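Epsin 1 (Danio rerio, PDB 5LP0) probably binds membranes rich in phosphatidylinositol 4,5-bisphosphate, bends them and helps form clathrin-coated invaginations during receptor-mediated endocytosis. Local coordinates at residues E7-A15 against L27-T35; W59-E70 against Q107-L118. One frame throughout, in Å; residues are numbered along the deposited sequence. Where two conformers were deposited one is given.

Interaction 1 of 2, residues E7-A15 against L27-T35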
loop_
_atom_site.group_PDB
_atom_site.type_symbol
_atom_site.label_atom_id
_atom_site.label_comp_id
_atom_site.label_asym_id
_atom_site.label_seq_id
_atom_site.Cartn_x
_atom_site.Cartn_y
_atom_site.Cartn_z
ATOM N N GLU A 7 -1.361 -17.429 -1.706
ATOM C CA GLU A 7 -1.604 -16.551 -2.828
ATOM C C GLU A 7 -1.399 -15.102 -2.415
ATOM O O GLU A 7 -1.963 -14.200 -3.024
ATOM C CB GLU A 7 -3.009 -16.779 -3.388
ATOM C CG GLU A 7 -3.113 -18.113 -4.131
ATOM C CD GLU A 7 -4.466 -18.366 -4.761
ATOM O OE1 GLU A 7 -5.487 -17.905 -4.202
ATOM O OE2 GLU A 7 -4.500 -19.042 -5.814
ATOM N N ALA A 8 -0.595 -14.891 -1.381
ATOM C CA ALA A 8 -0.372 -13.553 -0.843
ATOM C C ALA A 8 0.203 -12.581 -1.873
ATOM O O ALA A 8 -0.294 -11.472 -2.006
ATOM C CB ALA A 8 0.512 -13.626 0.394
ATOM N N GLU A 9 1.251 -12.998 -2.571
ATOM C CA GLU A 9 1.909 -12.147 -3.544
ATOM C C GLU A 9 0.944 -11.844 -4.673
ATOM O O GLU A 9 0.839 -10.705 -5.119
ATOM C CB GLU A 9 3.193 -12.782 -4.080
ATOM C CG GLU A 9 3.835 -11.949 -5.177
ATOM C CD GLU A 9 5.110 -12.547 -5.735
ATOM O OE1 GLU A 9 5.592 -13.573 -5.218
ATOM O OE2 GLU A 9 5.613 -11.985 -6.727
ATOM N N ILE A 10 0.229 -12.856 -5.126
ATOM C CA ILE A 10 -0.756 -12.677 -6.175
ATOM C C ILE A 10 -1.861 -11.691 -5.760
ATOM O O ILE A 10 -2.256 -10.850 -6.562
ATOM C CB ILE A 10 -1.309 -14.053 -6.613
ATOM C CG1 ILE A 10 -0.225 -14.758 -7.433
ATOM C CG2 ILE A 10 -2.574 -13.903 -7.424
ATOM C CD1 ILE A 10 -0.440 -16.236 -7.580
ATOM N N LYS A 11 -2.343 -11.777 -4.520
ATOM C CA LYS A 11 -3.383 -10.859 -4.060
ATOM C C LYS A 11 -2.872 -9.413 -4.063
ATOM O O LYS A 11 -3.584 -8.488 -4.454
ATOM C CB LYS A 11 -3.865 -11.264 -2.660
ATOM C CG LYS A 11 -4.785 -12.475 -2.690
ATOM C CD LYS A 11 -5.182 -12.923 -1.296
ATOM C CE LYS A 11 -6.133 -14.117 -1.312
ATOM N NZ LYS A 11 -7.387 -13.831 -2.081
ATOM N N VAL A 12 -1.648 -9.202 -3.605
ATOM C CA VAL A 12 -1.059 -7.866 -3.657
ATOM C C VAL A 12 -0.953 -7.350 -5.105
ATOM O O VAL A 12 -1.301 -6.192 -5.399
ATOM C CB VAL A 12 0.332 -7.842 -3.008
ATOM C CG1 VAL A 12 0.990 -6.503 -3.246
ATOM C CG2 VAL A 12 0.242 -8.139 -1.526
ATOM N N ARG A 13 -0.522 -8.215 -6.022
ATOM C CA ARG A 13 -0.400 -7.811 -7.427
ATOM C C ARG A 13 -1.753 -7.371 -7.968
ATOM O O ARG A 13 -1.867 -6.343 -8.628
ATOM C CB ARG A 13 0.152 -8.949 -8.294
ATOM C CG ARG A 13 1.614 -9.168 -8.122
ATOM C CD ARG A 13 2.087 -10.432 -8.839
ATOM N NE ARG A 13 3.529 -10.584 -8.696
ATOM C CZ ARG A 13 4.429 -10.005 -9.483
ATOM N NH1 ARG A 13 4.038 -9.241 -10.497
ATOM N NH2 ARG A 13 5.723 -10.196 -9.255
ATOM N N GLU A 14 -2.784 -8.141 -7.668
ATOM C CA GLU A 14 -4.123 -7.836 -8.122
ATOM C C GLU A 14 -4.583 -6.496 -7.562
ATOM O O GLU A 14 -5.173 -5.701 -8.267
ATOM C CB GLU A 14 -5.080 -8.939 -7.674
ATOM C CG GLU A 14 -6.520 -8.634 -8.007
ATOM C CD GLU A 14 -6.783 -8.651 -9.493
ATOM O OE1 GLU A 14 -6.147 -9.475 -10.193
ATOM O OE2 GLU A 14 -7.608 -7.827 -9.965
ATOM N N ALA A 15 -4.296 -6.261 -6.283
ATOM C CA ALA A 15 -4.709 -5.053 -5.598
ATOM C C ALA A 15 -3.985 -3.820 -6.126
ATOM O O ALA A 15 -4.431 -2.701 -5.906
ATOM C CB ALA A 15 -4.476 -5.187 -4.081
ATOM N N LEU A 27 -10.679 -7.368 -0.955
ATOM C CA LEU A 27 -9.368 -7.934 -1.237
ATOM C C LEU A 27 -8.386 -7.350 -0.240
ATOM O O LEU A 27 -7.554 -8.070 0.337
ATOM C CB LEU A 27 -8.939 -7.629 -2.668
ATOM C CG LEU A 27 -7.556 -8.131 -3.093
ATOM C CD1 LEU A 27 -7.374 -9.606 -2.797
ATOM C CD2 LEU A 27 -7.331 -7.861 -4.589
ATOM N N MET A 28 -8.495 -6.046 -0.003
ATOM C CA MET A 28 -7.586 -5.407 0.924
ATOM C C MET A 28 -7.785 -6.026 2.309
ATOM O O MET A 28 -6.821 -6.236 3.026
ATOM C CB MET A 28 -7.725 -3.873 0.947
ATOM C CG MET A 28 -7.114 -3.139 -0.315
ATOM S SD MET A 28 -6.908 -1.339 -0.133
ATOM C CE MET A 28 -8.625 -0.873 -0.045
ATOM N N SER A 29 -9.023 -6.350 2.683
ATOM C CA SER A 29 -9.262 -6.959 3.984
ATOM C C SER A 29 -8.600 -8.332 4.081
ATOM O O SER A 29 -8.039 -8.677 5.108
ATOM C CB SER A 29 -10.759 -7.072 4.255
ATOM O OG SER A 29 -10.991 -7.638 5.533
ATOM N N GLU A 30 -8.676 -9.113 3.013
ATOM C CA GLU A 30 -7.994 -10.401 2.981
ATOM C C GLU A 30 -6.477 -10.250 3.209
ATOM O O GLU A 30 -5.868 -10.996 3.974
ATOM C CB GLU A 30 -8.260 -11.120 1.657
ATOM C CG GLU A 30 -9.703 -11.529 1.456
ATOM C CD GLU A 30 -10.007 -11.957 0.027
ATOM O OE1 GLU A 30 -9.078 -12.393 -0.684
ATOM O OE2 GLU A 30 -11.182 -11.851 -0.387
ATOM N N ILE A 31 -5.875 -9.285 2.517
ATOM C CA ILE A 31 -4.443 -9.025 2.641
ATOM C C ILE A 31 -4.129 -8.590 4.089
ATOM O O ILE A 31 -3.156 -9.056 4.679
ATOM C CB ILE A 31 -3.959 -7.999 1.598
ATOM C CG1 ILE A 31 -4.215 -8.534 0.172
ATOM C CG2 ILE A 31 -2.476 -7.712 1.778
ATOM C CD1 ILE A 31 -4.064 -7.494 -0.910
ATOM N N ALA A 32 -4.991 -7.758 4.686
ATOM C CA ALA A 32 -4.782 -7.323 6.055
ATOM C C ALA A 32 -4.781 -8.522 7.007
ATOM O O ALA A 32 -3.917 -8.609 7.867
ATOM C CB ALA A 32 -5.847 -6.325 6.480
ATOM N N ASP A 33 -5.727 -9.457 6.862
ATOM C CA ASP A 33 -5.708 -10.644 7.711
ATOM C C ASP A 33 -4.408 -11.434 7.525
ATOM O O ASP A 33 -3.833 -11.915 8.496
ATOM C CB ASP A 33 -6.891 -11.569 7.406
ATOM C CG ASP A 33 -8.198 -11.056 7.966
ATOM O OD1 ASP A 33 -8.174 -10.316 8.976
ATOM O OD2 ASP A 33 -9.246 -11.396 7.386
ATOM N N LEU A 34 -3.944 -11.547 6.272
ATOM C CA LEU A 34 -2.709 -12.278 5.986
ATOM C C LEU A 34 -1.471 -11.621 6.598
ATOM O O LEU A 34 -0.462 -12.287 6.821
ATOM C CB LEU A 34 -2.518 -12.491 4.478
ATOM C CG LEU A 34 -3.460 -13.533 3.858
ATOM C CD1 LEU A 34 -3.433 -13.441 2.354
ATOM C CD2 LEU A 34 -3.097 -14.950 4.306
ATOM N N THR A 35 -1.504 -10.314 6.840
ATOM C CA THR A 35 -0.333 -9.691 7.492
ATOM C C THR A 35 -0.034 -10.196 8.906
ATOM O O THR A 35 1.066 -9.967 9.409
ATOM C CB THR A 35 -0.383 -8.143 7.540
ATOM O OG1 THR A 35 -1.456 -7.707 8.387
ATOM C CG2 THR A 35 -0.515 -7.553 6.117
#
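Lys11 reaches from helix 8-15 into a hole formed by Leu27, Glu30, Ile31 and Leu34, a knob-into-hole fit in which both the hydrocarbon and the charged end of the chain are used. Near the backbone, Lys11 CB lies 3.9 Å from Ile31 CG1, while its CG passes Leu27 CD1; farther out, CD brushes Leu34 CD1. The chain runs extended as far as CE and then bends (chi4 -58°), which brings NZ end-on to Glu30 OE1, the two side chains crossing at about a right angle. NZ donates to Glu30 OE1 at 2.6 Å, nearly in line with the C-O bond, in a short salt bridge at the partly exposed border of the contact. With an alanine here, Glu30 would probably lose its cationic mate and a gap would be likely to open between Leu27 and Leu34.

Beneath the lysine, two branched residues close the seam. Ile31 CD1 comes within 3.7 Å of Lys11 O and also touches Ala15 CB, at 3.9 Å. Leu27 CD2 packs against the same Ala15 methyl and meets Glu14 CG at 3.6 Å. Ala8 and Val12 make looser contacts with Leu34 and Ile31.

One layer out, Val12 rests on Met47 of helix 38-51 and Ile31 on Leu72 of helix 59-75, so each helix of the pair also touches a further helix of the domain. The short segments run roughly antiparallel, at 144° and 10.0 Å between axes. They pair the first two helices of the deposited fragment as a hairpin of the all-helical ENTH domain, which carries Arg13, a residue that probably binds phosphatidylinositol 4,5-bisphosphate, as in a close relative.

Interaction 2 of 2, residues W59-E70 against Q107-L118; sequences WRHVYKAMTLME and QGVNVREKAKQL
Gln107 lies over the indole of Trp59: its CB is 3.8 Å from the centroid of the six-membered ring, a CH-pi contact. A bend at chi2 (-69°) folds the Gln107 chain back over the indole, its amide only 10° from the ring plane and OE1 3.4 Å from Trp59 CZ2. Arg60 CB covers the opposite ring face.

In the next layer Val111 fits as a knob into the hole among Trp59, Val62, Tyr63 and Met66, its CG1 3.9 Å from Val62 CG1. Met66 is the reciprocal knob, among Val111, Lys114, Ala115 and Leu118; its SD lies beside Ala115, and the bend at chi3 then turns CE to 3.4 Å from Val111 O.

Lys114 climbs between Tyr63, Met66, Thr67 and Glu70. The bend at chi3 carries CE over one face of the Tyr63 ring, 3.6 Å from the centroid, and that at chi4 turns NZ toward Thr67, while Asn110 O lies at that ring's edge. NZ, in an off-centre cation-pi position, makes a weak bond to Thr67 OG1 and donates to a water, which in turn gives a hydrogen to Glu70 OE1 at 2.5 Å; Glu70 OE2 is bridged to Lys74.

The two roughly parallel helices of the ENTH domain (24° between segments) are thus joined by apolar knobs inside and an aromatic and polar border outside, where the ammonium of Lys114 is probably stabilised by ring, hydroxyl and water-relayed carboxylate together rather than by a direct salt bridge.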
loop_
_atom_site.group_PDB
_atom_site.type_symbol
_atom_site.label_atom_id
_atom_site.label_comp_id
_atom_site.label_asym_id
_atom_site.label_seq_id
_atom_site.Cartn_x
_atom_site.Cartn_y
_atom_site.Cartn_z
ATOM N N TRP A 59 2.829 4.041 -13.190
ATOM C CA TRP A 59 2.549 4.905 -12.042
ATOM C C TRP A 59 1.389 4.427 -11.165
ATOM O O TRP A 59 1.413 4.620 -9.929
ATOM C CB TRP A 59 2.270 6.334 -12.488
ATOM C CG TRP A 59 0.965 6.481 -13.197
ATOM C CD1 TRP A 59 0.736 6.369 -14.547
ATOM C CD2 TRP A 59 -0.300 6.784 -12.600
ATOM N NE1 TRP A 59 -0.592 6.561 -14.810
ATOM C CE2 TRP A 59 -1.250 6.833 -13.639
ATOM C CE3 TRP A 59 -0.722 7.026 -11.284
ATOM C CZ2 TRP A 59 -2.598 7.100 -13.405
ATOM C CZ3 TRP A 59 -2.063 7.290 -11.056
ATOM C CH2 TRP A 59 -2.982 7.336 -12.111
ATOM N N ARG A 60 0.376 3.788 -11.753
ATOM C CA ARG A 60 -0.778 3.389 -10.954
ATOM C C ARG A 60 -0.392 2.241 -9.996
ATOM O O ARG A 60 -1.013 2.078 -8.959
ATOM C CB ARG A 60 -1.973 2.984 -11.811
ATOM C CG ARG A 60 -3.278 3.248 -11.076
ATOM C CD ARG A 60 -4.477 2.709 -11.826
ATOM N NE ARG A 60 -4.537 3.240 -13.183
ATOM C CZ ARG A 60 -5.183 4.345 -13.534
ATOM N NH1 ARG A 60 -5.841 5.061 -12.629
ATOM N NH2 ARG A 60 -5.169 4.738 -14.804
ATOM N N HIS A 61 0.643 1.471 -10.325
ATOM C CA HIS A 61 1.190 0.488 -9.385
ATOM C C HIS A 61 1.570 1.214 -8.120
ATOM O O HIS A 61 1.309 0.729 -7.023
ATOM C CB HIS A 61 2.468 -0.169 -9.928
ATOM C CG HIS A 61 2.236 -1.193 -10.994
ATOM N ND1 HIS A 61 3.276 -1.839 -11.627
ATOM C CD2 HIS A 61 1.096 -1.671 -11.547
ATOM C CE1 HIS A 61 2.786 -2.687 -12.516
ATOM N NE2 HIS A 61 1.470 -2.622 -12.471
ATOM N N VAL A 62 2.195 2.376 -8.267
ATOM C CA VAL A 62 2.737 3.099 -7.116
ATOM C C VAL A 62 1.583 3.718 -6.334
ATOM O O VAL A 62 1.496 3.609 -5.104
ATOM C CB VAL A 62 3.701 4.241 -7.580
ATOM C CG1 VAL A 62 4.290 4.980 -6.368
ATOM C CG2 VAL A 62 4.822 3.708 -8.463
ATOM N N TYR A 63 0.661 4.355 -7.046
ATOM C CA TYR A 63 -0.494 4.982 -6.407
ATOM C C TYR A 63 -1.330 3.953 -5.629
ATOM O O TYR A 63 -1.614 4.137 -4.438
ATOM C CB TYR A 63 -1.329 5.662 -7.486
ATOM C CG TYR A 63 -2.480 6.478 -6.964
ATOM C CD1 TYR A 63 -2.276 7.732 -6.410
ATOM C CD2 TYR A 63 -3.781 5.993 -7.033
ATOM C CE1 TYR A 63 -3.333 8.489 -5.947
ATOM C CE2 TYR A 63 -4.837 6.737 -6.566
ATOM C CZ TYR A 63 -4.607 7.984 -6.023
ATOM O OH TYR A 63 -5.674 8.728 -5.566
ATOM N N LYS A 64 -1.689 2.845 -6.286
ATOM C CA LYS A 64 -2.506 1.806 -5.649
ATOM C C LYS A 64 -1.758 1.060 -4.526
ATOM O O LYS A 64 -2.364 0.670 -3.521
ATOM C CB LYS A 64 -3.067 0.847 -6.703
ATOM C CG LYS A 64 -4.133 1.522 -7.578
ATOM C CD LYS A 64 -4.548 0.731 -8.824
ATOM C CE LYS A 64 -5.424 -0.454 -8.449
ATOM N NZ LYS A 64 -5.797 -1.219 -9.675
ATOM N N ALA A 65 -0.452 0.893 -4.673
ATOM C CA ALA A 65 0.349 0.311 -3.594
ATOM C C ALA A 65 0.325 1.214 -2.379
ATOM O O ALA A 65 0.333 0.707 -1.246
ATOM C CB ALA A 65 1.783 0.039 -4.047
ATOM N N MET A 66 0.205 2.531 -2.565
ATOM C CA MET A 66 0.167 3.418 -1.392
ATOM C C MET A 66 -1.217 3.309 -0.748
ATOM O O MET A 66 -1.330 3.311 0.483
ATOM C CB MET A 66 0.459 4.879 -1.735
ATOM C CG MET A 66 1.933 5.175 -1.917
ATOM S SD MET A 66 2.285 6.939 -2.014
ATOM C CE MET A 66 1.652 7.206 -3.666
ATOM N N THR A 67 -2.270 3.177 -1.552
ATOM C CA THR A 67 -3.607 2.958 -1.003
ATOM C C THR A 67 -3.632 1.660 -0.206
ATOM O O THR A 67 -4.128 1.620 0.915
ATOM C CB THR A 67 -4.622 2.923 -2.103
ATOM O OG1 THR A 67 -4.603 4.200 -2.751
ATOM C CG2 THR A 67 -6.020 2.649 -1.543
ATOM N N LEU A 68 -3.037 0.607 -0.758
ATOM C CA LEU A 68 -2.975 -0.661 -0.050
ATOM C C LEU A 68 -2.120 -0.532 1.214
ATOM O O LEU A 68 -2.527 -0.984 2.293
ATOM C CB LEU A 68 -2.449 -1.752 -0.970
ATOM C CG LEU A 68 -2.218 -3.092 -0.275
ATOM C CD1 LEU A 68 -3.536 -3.655 0.259
ATOM C CD2 LEU A 68 -1.578 -4.074 -1.228
ATOM N N MET A 69 -0.950 0.076 1.120
ATOM C CA MET A 69 -0.094 0.200 2.281
ATOM C C MET A 69 -0.810 0.979 3.377
ATOM O O MET A 69 -0.758 0.575 4.545
ATOM C CB MET A 69 1.243 0.855 1.941
ATOM C CG MET A 69 2.258 0.696 3.078
ATOM S SD MET A 69 2.790 -1.041 3.329
ATOM C CE MET A 69 4.335 -1.038 2.432
ATOM N N GLU A 70 -1.494 2.065 3.040
ATOM C CA GLU A 70 -2.241 2.808 4.034
ATOM C C GLU A 70 -3.274 1.920 4.728
ATOM O O GLU A 70 -3.408 1.918 5.964
ATOM C CB GLU A 70 -2.935 3.991 3.382
ATOM C CG GLU A 70 -3.767 4.793 4.373
ATOM C CD GLU A 70 -4.437 5.980 3.735
ATOM O OE1 GLU A 70 -4.527 6.043 2.488
ATOM O OE2 GLU A 70 -4.871 6.871 4.489
ATOM N N GLN A 107 -0.101 12.786 -14.041
ATOM C CA GLN A 107 -0.564 11.735 -13.135
ATOM C C GLN A 107 0.302 11.698 -11.883
ATOM O O GLN A 107 -0.144 11.265 -10.827
ATOM C CB GLN A 107 -0.582 10.370 -13.832
ATOM C CG GLN A 107 -1.508 10.322 -15.071
ATOM C CD GLN A 107 -2.984 10.421 -14.734
ATOM O OE1 GLN A 107 -3.382 10.423 -13.577
ATOM N NE2 GLN A 107 -3.807 10.507 -15.767
ATOM N N GLY A 108 1.539 12.161 -12.005
ATOM C CA GLY A 108 2.454 12.198 -10.881
ATOM C C GLY A 108 1.932 13.018 -9.721
ATOM O O GLY A 108 2.203 12.674 -8.561
ATOM N N VAL A 109 1.161 14.073 -9.986
ATOM C CA VAL A 109 0.626 14.881 -8.891
ATOM C C VAL A 109 -0.178 14.053 -7.873
ATOM O O VAL A 109 -0.109 14.328 -6.669
ATOM C CB VAL A 109 -0.219 16.072 -9.410
ATOM C CG1 VAL A 109 -1.647 15.659 -9.692
ATOM C CG2 VAL A 109 -0.182 17.213 -8.413
ATOM N N ASN A 110 -0.951 13.072 -8.332
ATOM C CA ASN A 110 -1.692 12.213 -7.419
ATOM C C ASN A 110 -0.757 11.384 -6.551
ATOM O O ASN A 110 -1.008 11.188 -5.365
ATOM C CB ASN A 110 -2.570 11.215 -8.191
ATOM C CG ASN A 110 -3.400 11.858 -9.276
ATOM O OD1 ASN A 110 -4.342 12.596 -8.985
ATOM N ND2 ASN A 110 -3.086 11.548 -10.538
ATOM N N VAL A 111 0.332 10.904 -7.151
ATOM C CA VAL A 111 1.313 10.127 -6.407
ATOM C C VAL A 111 1.977 10.990 -5.344
ATOM O O VAL A 111 2.104 10.576 -4.193
ATOM C CB VAL A 111 2.384 9.509 -7.334
ATOM C CG1 VAL A 111 3.472 8.811 -6.532
ATOM C CG2 VAL A 111 1.712 8.530 -8.271
ATOM N N ARG A 112 2.355 12.215 -5.697
ATOM C CA ARG A 112 3.098 13.069 -4.779
ATOM C C ARG A 112 2.242 13.448 -3.593
ATOM O O ARG A 112 2.720 13.454 -2.451
ATOM C CB ARG A 112 3.599 14.340 -5.486
ATOM C CG ARG A 112 4.635 14.051 -6.587
ATOM C CD ARG A 112 5.257 15.320 -7.161
ATOM N NE ARG A 112 4.373 16.161 -7.979
ATOM C CZ ARG A 112 4.150 16.013 -9.283
ATOM N NH1 ARG A 112 4.693 15.014 -9.968
ATOM N NH2 ARG A 112 3.368 16.887 -9.921
ATOM N N GLU A 113 0.970 13.739 -3.842
ATOM C CA GLU A 113 0.083 14.132 -2.752
ATOM C C GLU A 113 -0.237 12.965 -1.816
ATOM O O GLU A 113 -0.222 13.137 -0.600
ATOM C CB GLU A 113 -1.206 14.744 -3.313
ATOM C CG GLU A 113 -2.259 15.058 -2.263
ATOM C CD GLU A 113 -1.888 16.212 -1.358
ATOM O OE1 GLU A 113 -0.877 16.893 -1.618
ATOM O OE2 GLU A 113 -2.634 16.429 -0.374
ATOM N N LYS A 114 -0.509 11.782 -2.384
ATOM C CA LYS A 114 -0.766 10.595 -1.581
ATOM C C LYS A 114 0.461 10.258 -0.724
ATOM O O LYS A 114 0.318 9.930 0.447
ATOM C CB LYS A 114 -1.204 9.433 -2.479
ATOM C CG LYS A 114 -1.570 8.162 -1.723
ATOM C CD LYS A 114 -2.212 7.099 -2.624
ATOM C CE LYS A 114 -3.681 7.388 -2.860
ATOM N NZ LYS A 114 -4.524 7.197 -1.649
ATOM N N ALA A 115 1.662 10.362 -1.293
ATOM C CA ALA A 115 2.893 10.138 -0.550
ATOM C C ALA A 115 3.033 11.137 0.603
ATOM O O ALA A 115 3.391 10.768 1.710
ATOM C CB ALA A 115 4.105 10.222 -1.468
ATOM N N LYS A 116 2.771 12.412 0.341
ATOM C CA LYS A 116 2.854 13.440 1.373
ATOM C C LYS A 116 1.994 13.050 2.570
ATOM O O LYS A 116 2.446 13.114 3.738
ATOM C CB LYS A 116 2.374 14.769 0.798
ATOM C CG LYS A 116 2.354 15.917 1.775
ATOM C CD LYS A 116 1.759 17.174 1.164
ATOM C CE LYS A 116 1.736 18.290 2.180
ATOM N NZ LYS A 116 1.441 19.587 1.524
ATOM N N GLN A 117 0.741 12.670 2.292
ATOM C CA GLN A 117 -0.185 12.312 3.367
ATOM C C GLN A 117 0.220 11.044 4.112
ATOM O O GLN A 117 0.032 10.946 5.332
ATOM C CB GLN A 117 -1.623 12.201 2.845
ATOM C CG GLN A 117 -2.102 13.461 2.135
ATOM C CD GLN A 117 -2.122 14.698 3.003
ATOM O OE1 GLN A 117 -2.111 14.633 4.233
ATOM N NE2 GLN A 117 -2.231 15.837 2.361
ATOM N N LEU A 118 0.769 10.074 3.392
ATOM C CA LEU A 118 1.155 8.832 4.023
ATOM C C LEU A 118 2.360 9.052 4.923
ATOM O O LEU A 118 2.457 8.461 5.985
ATOM C CB LEU A 118 1.414 7.755 2.957
ATOM C CG LEU A 118 1.810 6.345 3.383
ATOM C CD1 LEU A 118 0.797 5.828 4.368
ATOM C CD2 LEU A 118 1.908 5.412 2.183
HETATM O O HOH W 1 -2.748 6.121 0.679
#

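Interaction 1 closes before interaction 2 opens along the chain, and their centres lie 18 Å apart on opposite sides of the chain's centre, within one ENTH domain. They share no helix, yet they meet through Leu68 of helix 59-75, which packs on Val12, Met28 and Ile31 of interaction 1, and through Lys64 CE against Ala15 O. Helix 59-75 thus stands between helices 8-15 and 25-34 and helix 108-122. Residues carried on the two contacts, Arg13 and His61, together with Arg51 and Asn18 nearby, probably contribute to the phosphoinositide site, consistent with both contacts belonging to the one helical scaffold that carries these residues.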